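Local coordinates for protein cysteine desulfurase (Stenotrophomonas maltophilia, PDB 6WCI) that probably removes sulfur from L-cysteine with the help of pyridoxal 5'-phosphate, leaving L-alanine and passing the sulfur to a carrier, at residues P24-V29 and Q314-E319; G42-Y47 and I411-T416; T139-H144 and N195-V200; E327-F332 and A353-L358; E374-R379 and M415-K420. One frame throughout, in Å; residues are numbered along the deposited sequence.

Interaction 1. Residues P24-V29 and Q314-E319; sequences PDWDRV and QQLGQE
Leu316 reaches from the last turn of helix 300-316 to Trp26 and Val29, near the modelled N-terminus, and buries far more surface than any residue it meets. Its CB starts off aside from the 24-29 segment, but CG stands anti to the carbonyl carbon, beside the backbone N (chi1 -64°), which brings the methyl end nearer that segment. CD1 does most of the work: it lies 3.9 Å from Val29 CG1 and 4.0 Å from Trp26 CZ3, meeting the six-membered part of the indole at a slant. CD2 rests 4.1 Å from Val29 CG2. A leucine suits this place because its CD1 lies against both indole and valine, while CD2 adds a second touch on Val29. Pro24 CG lies 4.1 Å from Leu316 O and also covers one face of the Trp26 ring, 3.5 Å above the plane and offset toward the rim. Beyond the contact, Arg324 makes a cation-pi interaction with Trp26, and Phe404 packs against both Val29 and Leu316. Gly317, with positive phi, ends helix 300-316 and stands at the N-cap of helix 318-336. This is hydrophobic docking of a short N-terminal helix, 26-30, onto the junction between two consecutive helices.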
# COMPACT_ATOMS: atom_id res chain seq x y z
N PRO B 24 -11.14 31.79 5.85
CA PRO B 24 -9.83 31.76 5.18
C PRO B 24 -9.82 32.52 3.86
O PRO B 24 -10.85 32.63 3.18
CB PRO B 24 -9.58 30.26 4.96
CG PRO B 24 -10.89 29.55 5.33
CD PRO B 24 -11.94 30.61 5.49
N ASP B 25 -8.65 33.04 3.48
CA ASP B 25 -8.45 33.69 2.19
C ASP B 25 -8.33 32.60 1.13
O ASP B 25 -7.28 31.97 0.99
CB ASP B 25 -7.20 34.57 2.22
CG ASP B 25 -6.87 35.20 0.88
OD1 ASP B 25 -7.69 35.12 -0.07
OD2 ASP B 25 -5.78 35.79 0.77
N TRP B 26 -9.40 32.38 0.37
CA TRP B 26 -9.45 31.21 -0.50
C TRP B 26 -8.54 31.37 -1.72
O TRP B 26 -8.05 30.37 -2.26
CB TRP B 26 -10.89 30.92 -0.93
CG TRP B 26 -11.72 30.40 0.20
CD1 TRP B 26 -12.77 31.02 0.81
CD2 TRP B 26 -11.56 29.14 0.85
NE1 TRP B 26 -13.27 30.22 1.81
CE2 TRP B 26 -12.55 29.06 1.86
CE3 TRP B 26 -10.67 28.06 0.69
CZ2 TRP B 26 -12.68 27.95 2.69
CZ3 TRP B 26 -10.81 26.96 1.53
CH2 TRP B 26 -11.80 26.91 2.51
N ASP B 27 -8.32 32.61 -2.18
CA ASP B 27 -7.37 32.84 -3.27
C ASP B 27 -5.96 32.43 -2.85
O ASP B 27 -5.22 31.83 -3.64
CB ASP B 27 -7.40 34.30 -3.69
CG ASP B 27 -8.73 34.70 -4.29
OD1 ASP B 27 -9.11 34.08 -5.31
OD2 ASP B 27 -9.41 35.59 -3.73
N ARG B 28 -5.57 32.76 -1.62
CA ARG B 28 -4.26 32.36 -1.13
C ARG B 28 -4.19 30.85 -0.91
O ARG B 28 -3.12 30.26 -1.11
CB ARG B 28 -3.94 33.11 0.16
CG ARG B 28 -2.71 32.61 0.90
CD ARG B 28 -1.42 32.98 0.17
NE ARG B 28 -0.27 32.34 0.80
CZ ARG B 28 0.08 31.08 0.60
NH1 ARG B 28 -0.64 30.33 -0.22
NH2 ARG B 28 1.13 30.58 1.22
N VAL B 29 -5.30 30.22 -0.54
CA VAL B 29 -5.30 28.77 -0.33
C VAL B 29 -5.03 28.03 -1.64
O VAL B 29 -4.21 27.10 -1.69
CB VAL B 29 -6.63 28.30 0.30
CG1 VAL B 29 -6.66 26.78 0.42
CG2 VAL B 29 -6.82 28.94 1.68
N GLN B 314 -7.15 20.46 8.87
CA GLN B 314 -7.52 20.97 10.19
C GLN B 314 -7.17 22.44 10.33
O GLN B 314 -7.90 23.20 10.97
CB GLN B 314 -6.87 20.14 11.29
CG GLN B 314 -7.57 18.80 11.53
CD GLN B 314 -6.97 18.01 12.69
OE1 GLN B 314 -7.52 18.00 13.80
NE2 GLN B 314 -5.85 17.33 12.43
N GLN B 315 -6.05 22.87 9.73
CA GLN B 315 -5.66 24.28 9.80
C GLN B 315 -6.65 25.17 9.06
O GLN B 315 -7.01 26.26 9.55
CB GLN B 315 -4.26 24.48 9.23
CG GLN B 315 -3.13 23.99 10.12
CD GLN B 315 -3.08 24.73 11.44
OE1 GLN B 315 -3.35 24.15 12.50
NE2 GLN B 315 -2.74 26.02 11.39
N LEU B 316 -7.08 24.76 7.86
CA LEU B 316 -8.11 25.52 7.17
C LEU B 316 -9.39 25.57 7.99
O LEU B 316 -10.06 26.60 8.06
CB LEU B 316 -8.41 24.91 5.80
CG LEU B 316 -7.36 24.86 4.69
CD1 LEU B 316 -8.08 24.62 3.37
CD2 LEU B 316 -6.54 26.14 4.66
N GLY B 317 -9.73 24.45 8.62
CA GLY B 317 -11.04 24.31 9.23
C GLY B 317 -11.95 23.52 8.32
O GLY B 317 -12.38 24.01 7.27
N GLN B 318 -12.25 22.27 8.71
CA GLN B 318 -13.12 21.43 7.90
C GLN B 318 -14.49 22.07 7.71
O GLN B 318 -15.08 21.98 6.63
CB GLN B 318 -13.25 20.04 8.54
CG GLN B 318 -11.93 19.34 8.84
CD GLN B 318 -11.54 19.41 10.32
OE1 GLN B 318 -11.48 20.50 10.90
NE2 GLN B 318 -11.28 18.25 10.93
N GLU B 319 -15.01 22.72 8.76
CA GLU B 319 -16.26 23.47 8.61
C GLU B 319 -16.11 24.57 7.57
O GLU B 319 -17.04 24.84 6.80
CB GLU B 319 -16.69 24.07 9.94
CG GLU B 319 -17.25 23.07 10.94
CD GLU B 319 -16.22 22.63 11.97
OE1 GLU B 319 -15.00 22.74 11.69
OE2 GLU B 319 -16.65 22.19 13.06

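Interaction 2. Residues G42-Y47 and I411-T416; sequences GKPLVY and IERFMT
Arg413 stretches from helix 408-422 toward Pro44 and Val46, and its shape decides what it meets. CG leaves anti to the carbonyl carbon (chi1 -63°), the chain runs on extended through chi2, and a bend at chi3 (50°) turns the guanidinium back along strand 43-47. Pro44 then lies with CG over one face of that flat group, its ring crossing the arginine at about a right angle, and its CD is 4.0 Å from Arg413 NH2. Val46 CG2 comes instead to the edge, near the guanidinium plane, 4.5 Å from Arg413 NE, a nitrogen that the contact buries without a partner in the model. A water completes the link: it accepts from Arg413 NH2 at 2.8 Å, in the guanidinium plane, and donates to Pro44 O at 2.9 Å. Proline, with no N-H to offer, still contributes both a carbonyl and an apolar ring. Deeper in, Phe414 packs on Val376 and Val378, so helix 408-422 lies against the sheet in which strand 43-47 runs parallel to strand 376-381, with helix 318-336 touching its other residues Ile411 and Met415.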
# COMPACT_ATOMS: atom_id res chain seq x y z
N GLY B 42 -2.84 23.86 -24.29
CA GLY B 42 -2.68 25.29 -24.43
C GLY B 42 -3.77 26.12 -23.80
O GLY B 42 -3.76 27.34 -23.95
N LYS B 43 -4.71 25.50 -23.11
CA LYS B 43 -5.74 26.19 -22.34
C LYS B 43 -5.48 25.99 -20.86
O LYS B 43 -4.80 25.05 -20.46
CB LYS B 43 -7.12 25.65 -22.72
CG LYS B 43 -7.50 25.98 -24.16
CD LYS B 43 -8.69 25.16 -24.64
CE LYS B 43 -9.25 25.71 -25.93
NZ LYS B 43 -9.92 27.03 -25.73
N PRO B 44 -5.99 26.89 -20.01
CA PRO B 44 -5.85 26.68 -18.56
C PRO B 44 -6.52 25.38 -18.13
O PRO B 44 -7.54 24.97 -18.70
CB PRO B 44 -6.55 27.90 -17.95
CG PRO B 44 -6.42 28.98 -19.04
CD PRO B 44 -6.50 28.23 -20.34
N LEU B 45 -5.93 24.71 -17.14
CA LEU B 45 -6.54 23.50 -16.59
C LEU B 45 -7.69 23.85 -15.66
O LEU B 45 -7.55 24.70 -14.77
CB LEU B 45 -5.50 22.67 -15.84
CG LEU B 45 -6.10 21.51 -15.04
CD1 LEU B 45 -6.76 20.52 -15.96
CD2 LEU B 45 -4.99 20.84 -14.19
N VAL B 46 -8.82 23.19 -15.84
CA VAL B 46 -9.96 23.29 -14.93
C VAL B 46 -10.22 21.88 -14.44
O VAL B 46 -10.86 21.08 -15.13
CB VAL B 46 -11.20 23.89 -15.60
CG1 VAL B 46 -12.36 23.91 -14.64
CG2 VAL B 46 -10.90 25.31 -16.11
N TYR B 47 -9.73 21.56 -13.24
CA TYR B 47 -9.76 20.19 -12.73
C TYR B 47 -11.04 19.98 -11.93
O TYR B 47 -11.12 20.33 -10.75
CB TYR B 47 -8.52 19.91 -11.88
CG TYR B 47 -8.45 18.46 -11.44
CD1 TYR B 47 -7.98 17.48 -12.31
CD2 TYR B 47 -8.86 18.07 -10.18
CE1 TYR B 47 -7.91 16.15 -11.92
CE2 TYR B 47 -8.79 16.73 -9.77
CZ TYR B 47 -8.32 15.78 -10.66
OH TYR B 47 -8.26 14.45 -10.29
N ILE B 411 -15.94 27.88 -12.52
CA ILE B 411 -17.32 27.46 -12.76
C ILE B 411 -17.87 28.14 -14.01
O ILE B 411 -18.47 27.49 -14.88
CB ILE B 411 -18.20 27.77 -11.53
CG1 ILE B 411 -17.84 26.84 -10.37
CG2 ILE B 411 -19.70 27.61 -11.88
CD1 ILE B 411 -18.44 27.26 -9.04
N GLU B 412 -17.64 29.45 -14.14
CA GLU B 412 -18.16 30.17 -15.30
C GLU B 412 -17.45 29.73 -16.58
O GLU B 412 -18.10 29.50 -17.61
CB GLU B 412 -18.03 31.68 -15.10
CG GLU B 412 -18.91 32.24 -13.98
CD GLU B 412 -20.41 32.13 -14.26
OE1 GLU B 412 -21.20 32.14 -13.29
OE2 GLU B 412 -20.80 32.03 -15.44
N ARG B 413 -16.12 29.58 -16.53
CA ARG B 413 -15.38 29.04 -17.66
C ARG B 413 -15.89 27.66 -18.06
O ARG B 413 -15.93 27.32 -19.25
CB ARG B 413 -13.89 28.95 -17.33
CG ARG B 413 -13.20 30.27 -17.05
CD ARG B 413 -11.69 30.07 -16.94
NE ARG B 413 -11.17 29.31 -18.08
CZ ARG B 413 -10.91 29.84 -19.27
NH1 ARG B 413 -11.09 31.13 -19.47
NH2 ARG B 413 -10.45 29.07 -20.25
N PHE B 414 -16.27 26.84 -17.08
CA PHE B 414 -16.81 25.52 -17.36
C PHE B 414 -18.09 25.60 -18.17
O PHE B 414 -18.25 24.91 -19.19
CB PHE B 414 -17.05 24.78 -16.03
CG PHE B 414 -17.75 23.45 -16.18
CD1 PHE B 414 -19.13 23.38 -16.27
CD2 PHE B 414 -17.02 22.28 -16.20
CE1 PHE B 414 -19.77 22.16 -16.40
CE2 PHE B 414 -17.64 21.05 -16.33
CZ PHE B 414 -19.02 20.99 -16.43
N MET B 415 -19.04 26.43 -17.73
CA MET B 415 -20.32 26.50 -18.41
C MET B 415 -20.18 26.99 -19.84
O MET B 415 -20.94 26.58 -20.72
CB MET B 415 -21.27 27.41 -17.63
CG MET B 415 -21.36 27.02 -16.18
SD MET B 415 -22.35 25.52 -15.97
CE MET B 415 -22.00 25.10 -14.27
N THR B 416 -19.21 27.88 -20.09
CA THR B 416 -18.93 28.31 -21.45
C THR B 416 -18.39 27.17 -22.29
O THR B 416 -18.75 27.02 -23.47
CB THR B 416 -17.96 29.49 -21.43
OG1 THR B 416 -18.65 30.67 -20.98
CG2 THR B 416 -17.36 29.74 -22.80
O HOH W 1 -9.73 26.44 -19.78

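Interaction 3. Residues T139-H144 and N195-V200; sequences TRMEHH and NVLGTV
Met141 faces Leu197 from CB onward. CB already lies 3.8 Å from Leu197 CD1. CG sits between the backbone N and the carbonyl carbon (chi1 73°); SD, next along, is hydrogen-bonded to a residue flanking the segments. A bend at chi3 (59°) folds the end back, and CE touches Leu197 CD1 at 3.8 Å, with Thr199 CG2 at 4.4 Å. The same leucine methyl therefore meets both CB and the terminal CE. Thr139 OG1 accepts from Met141 N in an ST turn, fixing the methionine's base. Further along, His143 presents its ring edge to Asn195: CD2 is 3.7 Å from Asn195 ND2, with ring and amide planes 72° apart. The loops follow strands 135-139 and 185-191 of the seven-stranded sheet in this fold-type I pyridoxal-phosphate enzyme. Apolar Met141-Leu197 packing is thus joined by a ring-amide contact without a hydrogen bond, since a carbon faces the amide; Asn195 ND2 bonds His383 O, His143 ND1 bonds Ala145 N and Thr199 OG1 bonds Gly170 O.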
# COMPACT_ATOMS: atom_id res chain seq x y z
N THR B 139 -26.33 -0.66 0.70
CA THR B 139 -27.20 0.32 0.05
C THR B 139 -26.98 0.34 -1.46
O THR B 139 -25.89 0.03 -1.96
CB THR B 139 -27.00 1.74 0.59
OG1 THR B 139 -26.05 2.43 -0.23
CG2 THR B 139 -26.52 1.72 2.02
N ARG B 140 -28.03 0.73 -2.18
CA ARG B 140 -28.01 0.86 -3.63
C ARG B 140 -26.92 1.80 -4.14
O ARG B 140 -26.48 1.66 -5.29
CB ARG B 140 -29.39 1.34 -4.10
CG ARG B 140 -29.52 1.68 -5.56
CD ARG B 140 -29.27 0.47 -6.44
NE ARG B 140 -30.24 -0.59 -6.18
CZ ARG B 140 -30.33 -1.69 -6.91
NH1 ARG B 140 -29.52 -1.86 -7.96
NH2 ARG B 140 -31.22 -2.63 -6.61
N MET B 141 -26.45 2.74 -3.32
CA MET B 141 -25.55 3.79 -3.77
C MET B 141 -24.10 3.53 -3.39
O MET B 141 -23.26 4.41 -3.61
CB MET B 141 -25.99 5.15 -3.21
CG MET B 141 -25.72 5.33 -1.73
SD MET B 141 -26.11 7.00 -1.15
CE MET B 141 -27.85 7.14 -1.57
N GLU B 142 -23.79 2.36 -2.84
CA GLU B 142 -22.43 2.05 -2.41
C GLU B 142 -21.47 1.99 -3.59
O GLU B 142 -21.84 1.64 -4.71
CB GLU B 142 -22.38 0.71 -1.66
CG GLU B 142 -23.11 0.74 -0.33
CD GLU B 142 -22.72 1.96 0.49
OE1 GLU B 142 -21.53 2.08 0.86
OE2 GLU B 142 -23.61 2.80 0.76
N HIS B 143 -20.22 2.33 -3.31
CA HIS B 143 -19.14 2.17 -4.26
C HIS B 143 -18.72 0.70 -4.24
O HIS B 143 -18.93 -0.01 -3.25
CB HIS B 143 -18.01 3.12 -3.86
CG HIS B 143 -16.79 3.07 -4.73
ND1 HIS B 143 -15.79 2.15 -4.55
CD2 HIS B 143 -16.36 3.91 -5.71
CE1 HIS B 143 -14.82 2.38 -5.42
NE2 HIS B 143 -15.14 3.45 -6.13
N HIS B 144 -18.16 0.23 -5.36
CA HIS B 144 -17.70 -1.15 -5.42
C HIS B 144 -16.83 -1.53 -4.24
O HIS B 144 -16.84 -2.69 -3.80
CB HIS B 144 -16.93 -1.39 -6.72
CG HIS B 144 -17.80 -1.33 -7.93
ND1 HIS B 144 -17.29 -1.24 -9.21
CD2 HIS B 144 -19.15 -1.38 -8.06
CE1 HIS B 144 -18.29 -1.22 -10.07
NE2 HIS B 144 -19.43 -1.29 -9.40
N ASN B 195 -20.08 8.96 -4.01
CA ASN B 195 -19.16 9.50 -5.00
C ASN B 195 -19.83 9.84 -6.32
O ASN B 195 -19.20 10.48 -7.17
CB ASN B 195 -18.02 8.51 -5.27
CG ASN B 195 -18.51 7.27 -5.98
OD1 ASN B 195 -19.43 6.60 -5.51
ND2 ASN B 195 -17.91 6.98 -7.13
N VAL B 196 -21.06 9.40 -6.53
CA VAL B 196 -21.82 9.68 -7.75
C VAL B 196 -22.90 10.72 -7.50
O VAL B 196 -23.01 11.71 -8.22
CB VAL B 196 -22.42 8.38 -8.33
CG1 VAL B 196 -23.38 8.68 -9.46
CG2 VAL B 196 -21.32 7.43 -8.78
N LEU B 197 -23.73 10.49 -6.48
CA LEU B 197 -24.85 11.36 -6.17
C LEU B 197 -24.44 12.58 -5.35
O LEU B 197 -25.13 13.60 -5.40
CB LEU B 197 -25.91 10.58 -5.39
CG LEU B 197 -26.33 9.27 -6.05
CD1 LEU B 197 -27.02 8.34 -5.05
CD2 LEU B 197 -27.24 9.55 -7.25
N GLY B 198 -23.34 12.49 -4.60
CA GLY B 198 -23.00 13.51 -3.64
C GLY B 198 -23.79 13.46 -2.35
O GLY B 198 -23.45 14.20 -1.41
N THR B 199 -24.81 12.61 -2.27
CA THR B 199 -25.70 12.57 -1.12
C THR B 199 -24.92 12.40 0.18
O THR B 199 -23.96 11.62 0.25
CB THR B 199 -26.71 11.42 -1.27
OG1 THR B 199 -27.57 11.66 -2.40
CG2 THR B 199 -27.57 11.29 -0.02
N VAL B 200 -25.30 13.16 1.20
CA VAL B 200 -24.79 12.97 2.55
C VAL B 200 -25.82 12.17 3.32
O VAL B 200 -26.96 12.62 3.50
CB VAL B 200 -24.51 14.32 3.23
CG1 VAL B 200 -24.05 14.08 4.67
CG2 VAL B 200 -23.46 15.13 2.44

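Interaction 4. Residues E327-F332 and A353-L358; sequences ELLAHF and AVVSFL
Segments 327-332 and 353-358 come nearest where CA of Leu329 and CA of Ala353, the residue leading into strand 354-359, are 4.9 Å apart. Such closeness suits alanine, whose lone methyl, CB, touches Leu329 CB at 4.0 Å. From there the leucine runs on: with CG anti to the backbone N (chi1 170°), it carries CD1 along to Val355, where it meets CG2 at 3.6 Å. One turn further down the helix, Phe332 has the same first torsion and approaches Val355 obliquely. Its CE1 lies 3.8 Å from Val355 CB and 3.9 Å from Val355 CG1, while CD1 is 3.9 Å from Val355 CG2. The ring thus touches the branch point and both methyls, and CG2 is shared by Leu329 and Phe332. A beta-branched valine fits a strand and offers this short, broad surface directly at the backbone. Helix 318-336 here packs against one face of the mixed sheet containing strands 354-359, 397-401 and 376-381; Phe332 also packs on Ala400 of the adjacent strand and on Met415 and Phe414 of helix 408-422, and Leu336 covers Val355. No hydrogen bond crosses the contact, so its cohesion comes from the close fit and burial of aliphatic and aromatic carbon.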
# COMPACT_ATOMS: atom_id res chain seq x y z
N GLU B 327 -20.94 26.78 -1.28
CA GLU B 327 -21.09 27.94 -2.17
C GLU B 327 -20.75 27.56 -3.61
O GLU B 327 -21.52 27.82 -4.53
CB GLU B 327 -20.20 29.09 -1.69
CG GLU B 327 -20.32 30.37 -2.50
CD GLU B 327 -19.37 31.45 -2.02
OE1 GLU B 327 -18.68 31.24 -1.00
OE2 GLU B 327 -19.30 32.52 -2.67
N LEU B 328 -19.60 26.89 -3.81
CA LEU B 328 -19.24 26.44 -5.15
C LEU B 328 -20.32 25.53 -5.73
O LEU B 328 -20.71 25.68 -6.90
CB LEU B 328 -17.88 25.75 -5.12
CG LEU B 328 -16.69 26.64 -4.74
CD1 LEU B 328 -15.45 25.80 -4.40
CD2 LEU B 328 -16.37 27.67 -5.85
N LEU B 329 -20.83 24.59 -4.93
CA LEU B 329 -21.89 23.70 -5.40
C LEU B 329 -23.12 24.50 -5.82
O LEU B 329 -23.65 24.32 -6.92
CB LEU B 329 -22.26 22.68 -4.32
CG LEU B 329 -23.53 21.90 -4.68
CD1 LEU B 329 -23.30 21.09 -5.94
CD2 LEU B 329 -24.04 21.00 -3.54
N ALA B 330 -23.58 25.41 -4.95
CA ALA B 330 -24.79 26.17 -5.24
C ALA B 330 -24.63 27.01 -6.50
O ALA B 330 -25.54 27.07 -7.33
CB ALA B 330 -25.14 27.04 -4.04
N HIS B 331 -23.48 27.67 -6.66
CA HIS B 331 -23.23 28.41 -7.90
C HIS B 331 -23.21 27.46 -9.09
O HIS B 331 -23.88 27.71 -10.11
CB HIS B 331 -21.91 29.18 -7.79
CG HIS B 331 -21.53 29.93 -9.03
ND1 HIS B 331 -20.26 30.45 -9.23
CD2 HIS B 331 -22.23 30.24 -10.14
CE1 HIS B 331 -20.21 31.05 -10.40
NE2 HIS B 331 -21.39 30.93 -10.98
N PHE B 332 -22.48 26.35 -8.98
CA PHE B 332 -22.38 25.41 -10.09
C PHE B 332 -23.72 24.79 -10.42
O PHE B 332 -24.02 24.53 -11.59
CB PHE B 332 -21.35 24.33 -9.76
CG PHE B 332 -21.17 23.31 -10.85
CD1 PHE B 332 -22.00 22.21 -10.95
CD2 PHE B 332 -20.15 23.46 -11.78
CE1 PHE B 332 -21.82 21.27 -11.95
CE2 PHE B 332 -19.97 22.52 -12.79
CZ PHE B 332 -20.80 21.43 -12.87
N ALA B 353 -20.16 18.64 -2.86
CA ALA B 353 -20.01 19.32 -4.15
C ALA B 353 -19.67 18.35 -5.29
O ALA B 353 -18.68 18.50 -6.00
CB ALA B 353 -18.96 20.43 -4.06
N VAL B 354 -20.54 17.37 -5.48
CA VAL B 354 -20.41 16.39 -6.55
C VAL B 354 -21.69 16.42 -7.37
O VAL B 354 -22.79 16.31 -6.81
CB VAL B 354 -20.13 14.97 -5.99
CG1 VAL B 354 -20.15 13.93 -7.10
CG2 VAL B 354 -18.81 14.96 -5.24
N VAL B 355 -21.57 16.57 -8.69
CA VAL B 355 -22.72 16.68 -9.57
C VAL B 355 -22.54 15.70 -10.72
O VAL B 355 -21.67 15.89 -11.58
CB VAL B 355 -22.90 18.11 -10.11
CG1 VAL B 355 -24.04 18.14 -11.11
CG2 VAL B 355 -23.13 19.10 -8.97
N SER B 356 -23.36 14.65 -10.75
CA SER B 356 -23.44 13.75 -11.89
C SER B 356 -24.66 14.15 -12.72
O SER B 356 -25.74 14.35 -12.16
CB SER B 356 -23.55 12.29 -11.44
OG SER B 356 -22.35 11.84 -10.82
N PHE B 357 -24.49 14.26 -14.03
CA PHE B 357 -25.57 14.78 -14.87
C PHE B 357 -25.56 14.14 -16.24
O PHE B 357 -24.55 13.58 -16.69
CB PHE B 357 -25.49 16.31 -15.00
CG PHE B 357 -24.27 16.79 -15.74
CD1 PHE B 357 -23.07 17.00 -15.08
CD2 PHE B 357 -24.31 17.03 -17.11
CE1 PHE B 357 -21.95 17.43 -15.75
CE2 PHE B 357 -23.19 17.47 -17.79
CZ PHE B 357 -22.00 17.67 -17.11
N LEU B 358 -26.70 14.24 -16.92
CA LEU B 358 -26.86 13.83 -18.30
C LEU B 358 -27.48 14.98 -19.07
O LEU B 358 -28.08 15.89 -18.50
CB LEU B 358 -27.75 12.59 -18.43
CG LEU B 358 -27.16 11.22 -18.08
CD1 LEU B 358 -28.20 10.15 -18.35
CD2 LEU B 358 -25.91 10.96 -18.89

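Interaction 5. Residues E374-R379 and M415-K420; sequences EGVAVR and MTALTK
Ala417 turns its methyl toward two residues at once, Glu374 and Val376, and it covers more of the contact than either. The close part is all carbon: Ala417 CB lies 3.8 Å from Glu374 CB and 4.0 Å from Glu374 CG, with Val376 CG2 at 4.1 Å. A residue this small lets helix 408-422 come near the start of strand 376-381, and Leu371 of helix 364-373 packs on both Ala417 and Val376 to deepen the apolar side. Val376 CG2, the methyl that meets Ala417, stands anti to the carbonyl carbon. Between Glu374 and Val376, Gly375 takes a positive phi and closes helix 364-373 in a Schellman motif, which hands the chain from helix to strand; its carbonyl and that of Val46 then help pair strands 376-381 and 43-47 in parallel. The other side is looser. Glu374 rests its aliphatic CB and CG on Ala417, and the bend at chi2 (-67°) then turns the carboxylate away from the methyl, where OE1 makes a long, weak ion pair with Lys43 NZ. Lys420 CB points toward the 374-379 segment, but the rest of its side chain is not modelled. On the exposed face of the helix, Thr419 OG1 donates to Met415 O at 2.9 Å, reaching that oxygen from the face opposite to Thr419 N.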
# COMPACT_ATOMS: atom_id res chain seq x y z
N GLU B 374 -11.14 21.49 -24.12
CA GLU B 374 -11.22 22.84 -23.59
C GLU B 374 -10.42 23.02 -22.30
O GLU B 374 -10.45 24.10 -21.70
CB GLU B 374 -12.69 23.22 -23.36
CG GLU B 374 -13.57 23.05 -24.60
CD GLU B 374 -13.23 24.04 -25.71
OE1 GLU B 374 -13.42 25.26 -25.51
OE2 GLU B 374 -12.75 23.59 -26.78
N GLY B 375 -9.69 21.99 -21.88
CA GLY B 375 -8.94 22.04 -20.64
C GLY B 375 -9.70 21.57 -19.42
O GLY B 375 -9.11 21.52 -18.33
N VAL B 376 -10.97 21.23 -19.56
CA VAL B 376 -11.81 20.84 -18.43
C VAL B 376 -11.65 19.34 -18.20
O VAL B 376 -11.85 18.54 -19.12
CB VAL B 376 -13.29 21.19 -18.68
CG1 VAL B 376 -14.13 20.69 -17.53
CG2 VAL B 376 -13.46 22.69 -18.86
N ALA B 377 -11.30 18.97 -16.98
CA ALA B 377 -11.17 17.56 -16.61
C ALA B 377 -12.40 17.15 -15.82
O ALA B 377 -12.63 17.63 -14.70
CB ALA B 377 -9.89 17.32 -15.82
N VAL B 378 -13.22 16.28 -16.40
CA VAL B 378 -14.29 15.60 -15.69
C VAL B 378 -14.19 14.12 -16.02
O VAL B 378 -13.35 13.69 -16.81
CB VAL B 378 -15.69 16.16 -16.05
CG1 VAL B 378 -15.78 17.64 -15.74
CG2 VAL B 378 -16.01 15.90 -17.51
N ARG B 379 -15.08 13.34 -15.42
CA ARG B 379 -15.09 11.90 -15.60
C ARG B 379 -16.47 11.48 -16.05
O ARG B 379 -17.47 11.85 -15.42
CB ARG B 379 -14.71 11.19 -14.31
CG ARG B 379 -14.74 9.68 -14.38
CD ARG B 379 -13.81 9.17 -15.46
NE ARG B 379 -13.48 7.75 -15.28
CZ ARG B 379 -13.07 6.97 -16.27
NH1 ARG B 379 -12.94 7.46 -17.50
NH2 ARG B 379 -12.80 5.69 -16.03
N MET B 415 -19.04 26.43 -17.73
CA MET B 415 -20.32 26.50 -18.41
C MET B 415 -20.18 26.99 -19.84
O MET B 415 -20.94 26.58 -20.72
CB MET B 415 -21.27 27.41 -17.63
CG MET B 415 -21.36 27.02 -16.18
SD MET B 415 -22.35 25.52 -15.97
CE MET B 415 -22.00 25.10 -14.27
N THR B 416 -19.21 27.88 -20.09
CA THR B 416 -18.93 28.31 -21.45
C THR B 416 -18.39 27.17 -22.29
O THR B 416 -18.75 27.02 -23.47
CB THR B 416 -17.96 29.49 -21.43
OG1 THR B 416 -18.65 30.67 -20.98
CG2 THR B 416 -17.36 29.74 -22.80
N ALA B 417 -17.53 26.34 -21.70
CA ALA B 417 -17.03 25.17 -22.42
C ALA B 417 -18.15 24.15 -22.65
O ALA B 417 -18.19 23.49 -23.69
CB ALA B 417 -15.87 24.53 -21.66
N LEU B 418 -19.05 24.00 -21.67
CA LEU B 418 -20.18 23.09 -21.85
C LEU B 418 -21.07 23.56 -22.99
O LEU B 418 -21.48 22.76 -23.85
CB LEU B 418 -20.97 22.98 -20.54
CG LEU B 418 -22.17 22.04 -20.59
CD1 LEU B 418 -21.75 20.65 -21.04
CD2 LEU B 418 -22.90 21.99 -19.25
N THR B 419 -21.39 24.85 -23.02
CA THR B 419 -22.20 25.39 -24.11
C THR B 419 -21.50 25.22 -25.45
O THR B 419 -22.12 24.81 -26.43
CB THR B 419 -22.51 26.87 -23.85
OG1 THR B 419 -23.18 27.01 -22.59
CG2 THR B 419 -23.40 27.43 -24.95
N LYS B 420 -20.19 25.48 -25.49
CA LYS B 420 -19.42 25.25 -26.71
C LYS B 420 -19.49 23.78 -27.13
O LYS B 420 -19.63 23.47 -28.31
CB LYS B 420 -17.97 25.67 -26.50

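How the interactions relate
Interactions 2, 4 and 5 gather about one mixed sheet, to which strands 43-47, 354-359 and 376-381 belong. Interactions 2 and 5, their centres 6 Å apart, share Met415 and Thr416 of helix 408-422. The centre of interaction 4 is 15 Å from that of interaction 2 and 14 Å from that of interaction 5; Phe332 against Met415 and a probable Glu412 OE1-His331 NE2 hydrogen bond join them. Interaction 3 lies by the seven-stranded sheet and touches interaction 4 where Val196 O bonds Ser356 OG, linking the two sheet regions. Interaction 1, centred about 20 Å from interaction 4, shares helix 318-336 with it. Along the chain, interactions 1 and 2 cross; 3, 4 and 5 come in series, 3 within the spans of 1 and 2, and 4 within that of 2.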